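Long-range contacts in probable GTPase engC (PDB 1U0L), which is a circularly permuted, zinc-binding GTPase that probably assists late maturation of the 30S ribosomal subunit, which stimulates its slow GTP hydrolysis: residues A[13-18]-A[47-52]; A[75-80]-A[229-234]; A[166-171]-A[219-224]. All coordinates share one frame; numbering follows the deposited sequence.

Interaction 1 ties strand 11-19 of the N-terminal OB-fold domain to the loop 47-52 before strand 54-58; interactions 2 and 3 lie in the circularly permuted GTPase domain. Interaction 1 is complete before the chain enters interaction 2, whose two segments enclose interaction 3 in sequence. The three centres are about 16 to 19 Å apart. Interactions 2 and 3 do not touch, but strand 224-226, started by interaction 3, leads directly into 229-234. The domains meet through these regions: Tyr-50 of interaction 1 packs on Leu-76 of interaction 2, and Val-16 and Ile-14 pack on Tyr-224 of interaction 3. The OB domain packs against the start of the GTPase domain and against strand 224-226, beside outermost strand 216-218.

Interaction 1 of 3, residues A[13-18]-A[47-52]; sequences GIVVSF and LKIYVG
Val-15, Ile-49, Phe-18 and Val-51 form a small apolar cluster. The two methyls of Val-15 have different tasks: CG2 meets Ile-49 CD1 at 3.9 Å, while CG1 rests beside the backbone of Val-51. Branched aliphatic side chains suit this place, since each can fill space in two directions. Phe-18 comes in by its edge. With CG anti to its carbonyl carbon (chi1 -66°), the ring reaches along the loop, its CE1 next to Val-51 CG2 at 3.3 Å and its CE2 3.8 Å from Ile-49 CG2, and CZ lies against the Tyr-50 backbone between them. Putting an alanine here would probably leave Ile-49 CG2 and Val-51 CG2 without their shared aromatic partner and open a gap beside the loop. The other methyl of Val-51, CG1, lies 3.5 Å from Val-16 O. At the polar edge Gly-52 N donates to Val-15 O at 3.0 Å, with an N-H...O angle of 155°. Gly-52 has a positive phi at which a side chain would be pressed against the preceding carbonyl oxygen, so glycine fits this point of the loop, and its own O accepts from Asn-84 ND2. Backbone bonds of Val-15 with Asp-53 and of Gly-13 with Val-55 continue the pairing toward strand 54-58, closing the five-stranded OB-fold barrel. Val-23 of strand 22-27 touches Val-15, Phe-18 and Ile-49, and Ile-67 and Val-70 of strand 65-70 also touch Ile-49.

Interaction 2 of 3, residues A[75-80]-A[229-234]; sequences NLLTKP and PGFANL
Leu-77 reaches one methyl, CD2, to the ring of Phe-231, lying 3.8 Å from CE2 and a little farther from CZ. The two side chains cross at about a right angle, and the methyl meets the ring obliquely. Leucine suits this spot because its forked end can press one branch on the aromatic ring; with CG anti to the carbonyl carbon (chi1 -71°), the fork is directed across the contact. Phe-231 is buried, with Leu-110 of helix 101-113 and Asn-114 as further neighbours, so Leu-77 and Leu-110 both give the ring apolar neighbours. A few residues on, Pro-80 offers its ring to the carbonyl groups of the other segment: CG lies 3.5 Å from Pro-229 O, and CD lies 3.9 Å from Gly-230 O. These are van der Waals contacts, as a proline ring has no donor, and the closed ring holds these carbons in a fixed position. Farther out, the aliphatic part of Lys-79 passes across the amide of Asn-233, whose ND2 is nearest to CG; both residues are poorly ordered, and little depends on this pair. The second segment is bent tightly. Phe-231 is the centre of an inverse gamma turn with a weak Ala-232 N to Gly-230 O bond, and it begins a type I beta turn in which Leu-234 N donates to Phe-231 O at 2.8 Å. Gly-230 is also paired through its backbone with Met-174. Together with the residues just before it, Pro-229 and Gly-230 form the DTPG sequence, the G3 motif of P-loop GTPases. Pro-229 lies about 4 Å from Lys-182, side chain to side chain, and what follows probably corresponds to switch II, as in related GTPases, here touched by residues 77-80 near the start of the GTPase domain.

Interaction 3 of 3, residues A[166-171]-A[219-224]; sequences YLKGKI and FDFGGY
Phe-219 meets Leu-167 first, its CZ lying 3.7 Å from CD1, the leucine approaching the ring obliquely. Its backbone starts a type I beta turn to Gly-222, and Phe-219 N is bonded to Gly-223 O. Next comes Phe-221, turned back toward Phe-219 by its first torsion (chi1 50°, CG between the backbone N and the carbonyl carbon), so that its CZ sits over one face of the Phe-219 ring near the rim. The edge of the Phe-221 ring takes up Leu-167, with CE1 3.6 Å from CB, and its CD1 lies 3.7 Å from Lys-168 CG. A flat aromatic residue serves well here, offering Leu-167 its edge and the methylenes of Lys-168 an apolar neighbour; the exposed lysine's NZ makes a weak, long ion pair with Glu-165. Gly-222 O then receives Gly-169 N at 2.7 Å. Both glycines have positive phi, which few other residues tolerate. At Gly-223 the backbones approach most closely, its CA 3.8 Å from the CA of Gly-169, and a side chain here would run into Leu-167 O and Lys-170 O, so glycine is required. Tyr-224 ends the segment by donating its N to Lys-170 O at 2.8 Å (N-H...O angle 160°). It forms a parallel bridge with Ile-171, and its CD1 lies 4.1 Å from Ile-171 CG1 on the same face of the sheet. Its hydroxyl is bonded to Glu-26 of the OB domain. The turn 219-222 thus joins strand 216-218 to strand 224-226, which runs beside strand 171-175, while the two phenylalanines and Leu-167 pack on Ile-189 of helix 182-189 and Leu-167 also reaches Ile-89 of strand 87-92. The parallel strands 171-175 and 224-226 belong to the alpha/beta sheet of the P-loop GTPase domain, and helix 182-189 begins at Lys-182 of the GTP-binding loop.

Interaction 1 of 3, residues A[13-18]-A[47-52]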
loop_
_atom_site.group_PDB
_atom_site.type_symbol
_atom_site.label_atom_id
_atom_site.label_comp_id
_atom_site.label_asym_id
_atom_site.label_seq_id
_atom_site.Cartn_x
_atom_site.Cartn_y
_atom_site.Cartn_z
ATOM N N GLY A 13 9.721 -9.434 -18.627
ATOM C CA GLY A 13 8.567 -8.555 -18.641
ATOM C C GLY A 13 7.849 -8.513 -17.303
ATOM O O GLY A 13 8.112 -9.334 -16.421
ATOM N N ILE A 14 6.951 -7.542 -17.149
ATOM C CA ILE A 14 6.164 -7.395 -15.924
ATOM C C ILE A 14 4.709 -7.648 -16.289
ATOM O O ILE A 14 4.210 -7.067 -17.249
ATOM C CB ILE A 14 6.250 -5.960 -15.325
ATOM C CG1 ILE A 14 7.710 -5.555 -15.088
ATOM C CG2 ILE A 14 5.513 -5.908 -13.994
ATOM C CD1 ILE A 14 8.469 -5.171 -16.341
ATOM N N VAL A 15 4.032 -8.524 -15.555
ATOM C CA VAL A 15 2.621 -8.778 -15.831
ATOM C C VAL A 15 1.819 -7.529 -15.465
ATOM O O VAL A 15 2.041 -6.933 -14.413
ATOM C CB VAL A 15 2.069 -9.908 -14.990
ATOM C CG1 VAL A 15 0.560 -10.035 -15.237
ATOM C CG2 VAL A 15 2.813 -11.198 -15.303
ATOM N N VAL A 16 0.866 -7.145 -16.304
ATOM C CA VAL A 16 0.096 -5.947 -16.023
ATOM C C VAL A 16 -1.416 -6.120 -15.981
ATOM O O VAL A 16 -2.129 -5.239 -15.495
ATOM C CB VAL A 16 0.430 -4.872 -17.025
ATOM C CG1 VAL A 16 1.869 -4.402 -16.821
ATOM C CG2 VAL A 16 0.204 -5.422 -18.419
ATOM N N SER A 17 -1.911 -7.235 -16.496
ATOM C CA SER A 17 -3.348 -7.486 -16.455
ATOM C C SER A 17 -3.689 -8.847 -17.031
ATOM O O SER A 17 -2.851 -9.495 -17.652
ATOM C CB SER A 17 -4.112 -6.408 -17.229
ATOM O OG SER A 17 -3.961 -6.590 -18.624
ATOM N N PHE A 18 -4.927 -9.276 -16.805
ATOM C CA PHE A 18 -5.397 -10.552 -17.317
ATOM C C PHE A 18 -6.600 -10.348 -18.233
ATOM O O PHE A 18 -7.711 -10.085 -17.787
ATOM C CB PHE A 18 -5.719 -11.477 -16.152
ATOM C CG PHE A 18 -4.512 -11.860 -15.357
ATOM C CD1 PHE A 18 -3.802 -10.903 -14.647
ATOM C CD2 PHE A 18 -4.060 -13.171 -15.344
ATOM C CE1 PHE A 18 -2.656 -11.243 -13.937
ATOM C CE2 PHE A 18 -2.914 -13.523 -14.637
ATOM C CZ PHE A 18 -2.211 -12.555 -13.932
ATOM N N LEU A 47 2.925 -23.029 -9.202
ATOM C CA LEU A 47 3.483 -21.688 -9.274
ATOM C C LEU A 47 2.487 -20.717 -9.908
ATOM O O LEU A 47 2.507 -20.507 -11.123
ATOM C CB LEU A 47 4.795 -21.697 -10.069
ATOM C CG LEU A 47 5.551 -20.362 -10.140
ATOM C CD1 LEU A 47 5.640 -19.730 -8.749
ATOM C CD2 LEU A 47 6.943 -20.588 -10.723
ATOM N N LYS A 48 1.627 -20.129 -9.072
ATOM C CA LYS A 48 0.599 -19.181 -9.515
ATOM C C LYS A 48 1.190 -17.857 -9.990
ATOM O O LYS A 48 2.229 -17.426 -9.493
ATOM C CB LYS A 48 -0.384 -18.898 -8.373
ATOM C CG LYS A 48 -1.164 -20.106 -7.874
ATOM C CD LYS A 48 -2.056 -20.685 -8.951
ATOM C CE LYS A 48 -2.910 -21.807 -8.396
ATOM N NZ LYS A 48 -3.859 -21.311 -7.356
ATOM N N ILE A 49 0.524 -17.208 -10.941
ATOM C CA ILE A 49 1.021 -15.942 -11.448
ATOM C C ILE A 49 0.019 -14.830 -11.162
ATOM O O ILE A 49 -1.194 -15.053 -11.187
ATOM C CB ILE A 49 1.297 -16.024 -12.956
ATOM C CG1 ILE A 49 2.318 -14.958 -13.351
ATOM C CG2 ILE A 49 0.016 -15.810 -13.745
ATOM C CD1 ILE A 49 2.791 -15.061 -14.797
ATOM N N TYR A 50 0.519 -13.630 -10.891
ATOM C CA TYR A 50 -0.351 -12.507 -10.564
ATOM C C TYR A 50 0.056 -11.205 -11.247
ATOM O O TYR A 50 1.093 -11.120 -11.890
ATOM C CB TYR A 50 -0.356 -12.295 -9.045
ATOM C CG TYR A 50 -0.863 -13.483 -8.254
ATOM C CD1 TYR A 50 0.008 -14.281 -7.510
ATOM C CD2 TYR A 50 -2.216 -13.827 -8.275
ATOM C CE1 TYR A 50 -0.459 -15.396 -6.806
ATOM C CE2 TYR A 50 -2.694 -14.933 -7.582
ATOM C CZ TYR A 50 -1.819 -15.718 -6.850
ATOM O OH TYR A 50 -2.309 -16.824 -6.173
ATOM N N VAL A 51 -0.784 -10.187 -11.107
ATOM C CA VAL A 51 -0.483 -8.886 -11.678
ATOM C C VAL A 51 0.686 -8.331 -10.851
ATOM O O VAL A 51 0.687 -8.395 -9.611
ATOM C CB VAL A 51 -1.691 -7.934 -11.551
ATOM C CG1 VAL A 51 -1.465 -6.687 -12.378
ATOM C CG2 VAL A 51 -2.959 -8.642 -11.973
ATOM N N GLY A 52 1.685 -7.789 -11.531
ATOM C CA GLY A 52 2.822 -7.248 -10.815
ATOM C C GLY A 52 3.963 -8.243 -10.748
ATOM O O GLY A 52 5.049 -7.927 -10.245
#

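Interaction 2 of 3, residues A[75-80]-A[229-234]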
loop_
_atom_site.group_PDB
_atom_site.type_symbol
_atom_site.label_atom_id
_atom_site.label_comp_id
_atom_site.label_asym_id
_atom_site.label_seq_id
_atom_site.Cartn_x
_atom_site.Cartn_y
_atom_site.Cartn_z
ATOM N N ASN A 75 6.690 -9.888 -2.364
ATOM C CA ASN A 75 5.470 -9.879 -1.561
ATOM C C ASN A 75 4.243 -10.073 -2.452
ATOM O O ASN A 75 4.340 -10.110 -3.676
ATOM C CB ASN A 75 5.347 -8.552 -0.820
ATOM C CG ASN A 75 5.216 -7.389 -1.762
ATOM O OD1 ASN A 75 4.363 -7.399 -2.641
ATOM N ND2 ASN A 75 6.052 -6.373 -1.593
ATOM N N LEU A 76 3.080 -10.169 -1.828
ATOM C CA LEU A 76 1.845 -10.362 -2.567
ATOM C C LEU A 76 0.683 -9.751 -1.796
ATOM O O LEU A 76 0.256 -10.314 -0.792
ATOM C CB LEU A 76 1.579 -11.847 -2.745
ATOM C CG LEU A 76 0.829 -12.327 -3.980
ATOM C CD1 LEU A 76 0.026 -13.538 -3.562
ATOM C CD2 LEU A 76 -0.084 -11.261 -4.546
ATOM N N LEU A 77 0.191 -8.598 -2.247
ATOM C CA LEU A 77 -0.935 -7.954 -1.583
ATOM C C LEU A 77 -2.068 -8.910 -1.804
ATOM O O LEU A 77 -2.008 -9.707 -2.730
ATOM C CB LEU A 77 -1.242 -6.600 -2.203
ATOM C CG LEU A 77 -0.146 -5.609 -1.851
ATOM C CD1 LEU A 77 -0.490 -4.233 -2.413
ATOM C CD2 LEU A 77 0.009 -5.585 -0.333
ATOM N N THR A 78 -3.119 -8.834 -1.004
ATOM C CA THR A 78 -4.145 -9.830 -1.186
ATOM C C THR A 78 -5.399 -9.562 -1.999
ATOM O O THR A 78 -5.298 -9.576 -3.213
ATOM C CB THR A 78 -4.508 -10.444 0.154
ATOM O OG1 THR A 78 -5.189 -11.676 -0.082
ATOM C CG2 THR A 78 -5.365 -9.489 0.979
ATOM N N LYS A 79 -6.564 -9.336 -1.391
ATOM C CA LYS A 79 -7.784 -9.153 -2.187
ATOM C C LYS A 79 -7.437 -8.724 -3.590
ATOM O O LYS A 79 -7.420 -9.568 -4.486
ATOM C CB LYS A 79 -8.740 -8.169 -1.549
ATOM C CG LYS A 79 -10.065 -8.818 -1.183
ATOM C CD LYS A 79 -9.895 -10.010 -0.245
ATOM C CE LYS A 79 -11.274 -10.558 0.132
ATOM N NZ LYS A 79 -11.290 -11.631 1.173
ATOM N N PRO A 80 -7.200 -7.423 -3.837
ATOM C CA PRO A 80 -6.853 -7.235 -5.254
ATOM C C PRO A 80 -5.446 -7.832 -5.319
ATOM O O PRO A 80 -4.490 -7.201 -4.854
ATOM C CB PRO A 80 -6.812 -5.724 -5.416
ATOM C CG PRO A 80 -7.755 -5.230 -4.357
ATOM C CD PRO A 80 -7.469 -6.134 -3.174
ATOM N N PRO A 229 -7.898 -0.100 -5.396
ATOM C CA PRO A 229 -7.191 0.328 -4.179
ATOM C C PRO A 229 -6.709 -0.799 -3.289
ATOM O O PRO A 229 -7.243 -1.915 -3.331
ATOM C CB PRO A 229 -8.212 1.212 -3.459
ATOM C CG PRO A 229 -9.166 1.610 -4.523
ATOM C CD PRO A 229 -9.299 0.345 -5.341
ATOM N N GLY A 230 -5.714 -0.463 -2.468
ATOM C CA GLY A 230 -5.107 -1.400 -1.547
ATOM C C GLY A 230 -6.042 -2.223 -0.695
ATOM O O GLY A 230 -7.052 -2.759 -1.172
ATOM N N PHE A 231 -5.706 -2.317 0.586
ATOM C CA PHE A 231 -6.468 -3.110 1.535
ATOM C C PHE A 231 -7.781 -2.456 1.928
ATOM O O PHE A 231 -8.029 -2.207 3.110
ATOM C CB PHE A 231 -5.641 -3.332 2.787
ATOM C CG PHE A 231 -4.166 -3.143 2.585
ATOM C CD1 PHE A 231 -3.646 -1.877 2.355
ATOM C CD2 PHE A 231 -3.294 -4.226 2.667
ATOM C CE1 PHE A 231 -2.279 -1.687 2.211
ATOM C CE2 PHE A 231 -1.928 -4.049 2.526
ATOM C CZ PHE A 231 -1.415 -2.776 2.298
ATOM N N ALA A 232 -8.627 -2.197 0.936
ATOM C CA ALA A 232 -9.912 -1.562 1.166
ATOM C C ALA A 232 -10.760 -2.291 2.189
ATOM O O ALA A 232 -11.637 -1.690 2.809
ATOM C CB ALA A 232 -10.670 -1.433 -0.139
ATOM N N ASN A 233 -10.508 -3.577 2.383
ATOM C CA ASN A 233 -11.298 -4.321 3.348
ATOM C C ASN A 233 -10.687 -4.298 4.745
ATOM O O ASN A 233 -11.154 -5.007 5.636
ATOM C CB ASN A 233 -11.489 -5.758 2.888
ATOM C CG ASN A 233 -10.188 -6.459 2.656
ATOM O OD1 ASN A 233 -9.342 -6.530 3.545
ATOM N ND2 ASN A 233 -10.012 -6.985 1.453
ATOM N N LEU A 234 -9.650 -3.484 4.936
ATOM C CA LEU A 234 -9.001 -3.350 6.239
ATOM C C LEU A 234 -9.082 -4.635 7.066
ATOM O O LEU A 234 -9.603 -4.631 8.181
ATOM C CB LEU A 234 -9.658 -2.202 7.015
ATOM C CG LEU A 234 -9.465 -0.788 6.452
ATOM C CD1 LEU A 234 -10.516 0.148 7.023
ATOM C CD2 LEU A 234 -8.059 -0.272 6.785
#

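Interaction 3 of 3, residues A[166-171]-A[219-224]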
loop_
_atom_site.group_PDB
_atom_site.type_symbol
_atom_site.label_atom_id
_atom_site.label_comp_id
_atom_site.label_asym_id
_atom_site.label_seq_id
_atom_site.Cartn_x
_atom_site.Cartn_y
_atom_site.Cartn_z
ATOM N N TYR A 166 7.425 10.658 -5.532
ATOM C CA TYR A 166 7.520 9.362 -4.855
ATOM C C TYR A 166 7.046 8.222 -5.725
ATOM O O TYR A 166 7.459 7.082 -5.530
ATOM C CB TYR A 166 6.674 9.287 -3.582
ATOM C CG TYR A 166 7.042 10.230 -2.487
ATOM C CD1 TYR A 166 6.627 11.555 -2.520
ATOM C CD2 TYR A 166 7.825 9.808 -1.422
ATOM C CE1 TYR A 166 6.990 12.441 -1.512
ATOM C CE2 TYR A 166 8.198 10.686 -0.412
ATOM C CZ TYR A 166 7.777 12.000 -0.469
ATOM O OH TYR A 166 8.166 12.887 0.494
ATOM N N LEU A 167 6.149 8.513 -6.658
ATOM C CA LEU A 167 5.610 7.467 -7.505
ATOM C C LEU A 167 6.597 7.003 -8.558
ATOM O O LEU A 167 6.551 5.851 -8.989
ATOM C CB LEU A 167 4.323 7.957 -8.160
ATOM C CG LEU A 167 3.239 8.360 -7.160
ATOM C CD1 LEU A 167 2.046 8.923 -7.925
ATOM C CD2 LEU A 167 2.838 7.156 -6.308
ATOM N N LYS A 168 7.495 7.897 -8.958
ATOM C CA LYS A 168 8.505 7.588 -9.965
ATOM C C LYS A 168 9.134 6.218 -9.786
ATOM O O LYS A 168 9.564 5.864 -8.686
ATOM C CB LYS A 168 9.627 8.625 -9.938
ATOM C CG LYS A 168 9.409 9.843 -10.799
ATOM C CD LYS A 168 10.555 10.820 -10.617
ATOM C CE LYS A 168 10.494 11.946 -11.633
ATOM N NZ LYS A 168 9.203 12.685 -11.570
ATOM N N GLY A 169 9.179 5.469 -10.887
ATOM C CA GLY A 169 9.790 4.155 -10.911
ATOM C C GLY A 169 9.064 3.021 -10.237
ATOM O O GLY A 169 8.836 1.977 -10.842
ATOM N N LYS A 170 8.695 3.228 -8.983
ATOM C CA LYS A 170 8.021 2.212 -8.179
ATOM C C LYS A 170 6.650 1.738 -8.656
ATOM O O LYS A 170 6.048 2.325 -9.552
ATOM C CB LYS A 170 7.904 2.730 -6.748
ATOM C CG LYS A 170 9.222 3.235 -6.203
ATOM C CD LYS A 170 9.019 4.038 -4.947
ATOM C CE LYS A 170 10.327 4.662 -4.477
ATOM N NZ LYS A 170 10.095 5.661 -3.380
ATOM N N ILE A 171 6.188 0.641 -8.063
ATOM C CA ILE A 171 4.864 0.099 -8.340
ATOM C C ILE A 171 4.095 0.524 -7.092
ATOM O O ILE A 171 4.446 0.114 -5.983
ATOM C CB ILE A 171 4.871 -1.450 -8.425
ATOM C CG1 ILE A 171 5.606 -1.900 -9.689
ATOM C CG2 ILE A 171 3.433 -1.985 -8.421
ATOM C CD1 ILE A 171 5.454 -3.379 -9.989
ATOM N N PHE A 219 2.733 5.055 -15.371
ATOM C CA PHE A 219 2.768 6.497 -15.197
ATOM C C PHE A 219 3.578 7.152 -16.298
ATOM O O PHE A 219 4.555 6.586 -16.798
ATOM C CB PHE A 219 3.392 6.875 -13.850
ATOM C CG PHE A 219 2.427 6.840 -12.702
ATOM C CD1 PHE A 219 2.733 6.131 -11.543
ATOM C CD2 PHE A 219 1.220 7.522 -12.774
ATOM C CE1 PHE A 219 1.850 6.098 -10.471
ATOM C CE2 PHE A 219 0.327 7.497 -11.708
ATOM C CZ PHE A 219 0.643 6.784 -10.557
ATOM N N ASP A 220 3.169 8.357 -16.663
ATOM C CA ASP A 220 3.860 9.128 -17.678
ATOM C C ASP A 220 5.346 9.128 -17.377
ATOM O O ASP A 220 6.174 8.904 -18.257
ATOM C CB ASP A 220 3.359 10.569 -17.655
ATOM C CG ASP A 220 2.602 10.937 -18.899
ATOM O OD1 ASP A 220 2.218 10.010 -19.645
ATOM O OD2 ASP A 220 2.382 12.148 -19.129
ATOM N N PHE A 221 5.662 9.368 -16.109
ATOM C CA PHE A 221 7.031 9.474 -15.637
ATOM C C PHE A 221 7.704 8.182 -15.211
ATOM O O PHE A 221 8.713 8.221 -14.499
ATOM C CB PHE A 221 7.062 10.461 -14.480
ATOM C CG PHE A 221 6.028 10.175 -13.429
ATOM C CD1 PHE A 221 6.206 9.134 -12.521
ATOM C CD2 PHE A 221 4.861 10.919 -13.367
ATOM C CE1 PHE A 221 5.234 8.842 -11.571
ATOM C CE2 PHE A 221 3.888 10.636 -12.424
ATOM C CZ PHE A 221 4.074 9.596 -11.523
ATOM N N GLY A 222 7.166 7.043 -15.631
ATOM C CA GLY A 222 7.780 5.778 -15.264
ATOM C C GLY A 222 7.370 5.317 -13.883
ATOM O O GLY A 222 7.512 6.036 -12.889
ATOM N N GLY A 223 6.864 4.095 -13.815
ATOM C CA GLY A 223 6.413 3.552 -12.550
ATOM C C GLY A 223 4.989 3.106 -12.793
ATOM O O GLY A 223 4.422 3.410 -13.844
ATOM N N TYR A 224 4.412 2.378 -11.848
ATOM C CA TYR A 224 3.044 1.927 -12.010
ATOM C C TYR A 224 2.237 2.106 -10.752
ATOM O O TYR A 224 2.786 2.172 -9.646
ATOM C CB TYR A 224 2.974 0.449 -12.345
ATOM C CG TYR A 224 3.787 -0.016 -13.513
ATOM C CD1 TYR A 224 5.153 -0.283 -13.378
ATOM C CD2 TYR A 224 3.171 -0.311 -14.730
ATOM C CE1 TYR A 224 5.880 -0.850 -14.420
ATOM C CE2 TYR A 224 3.891 -0.878 -15.778
ATOM C CZ TYR A 224 5.240 -1.150 -15.614
ATOM O OH TYR A 224 5.925 -1.772 -16.624
#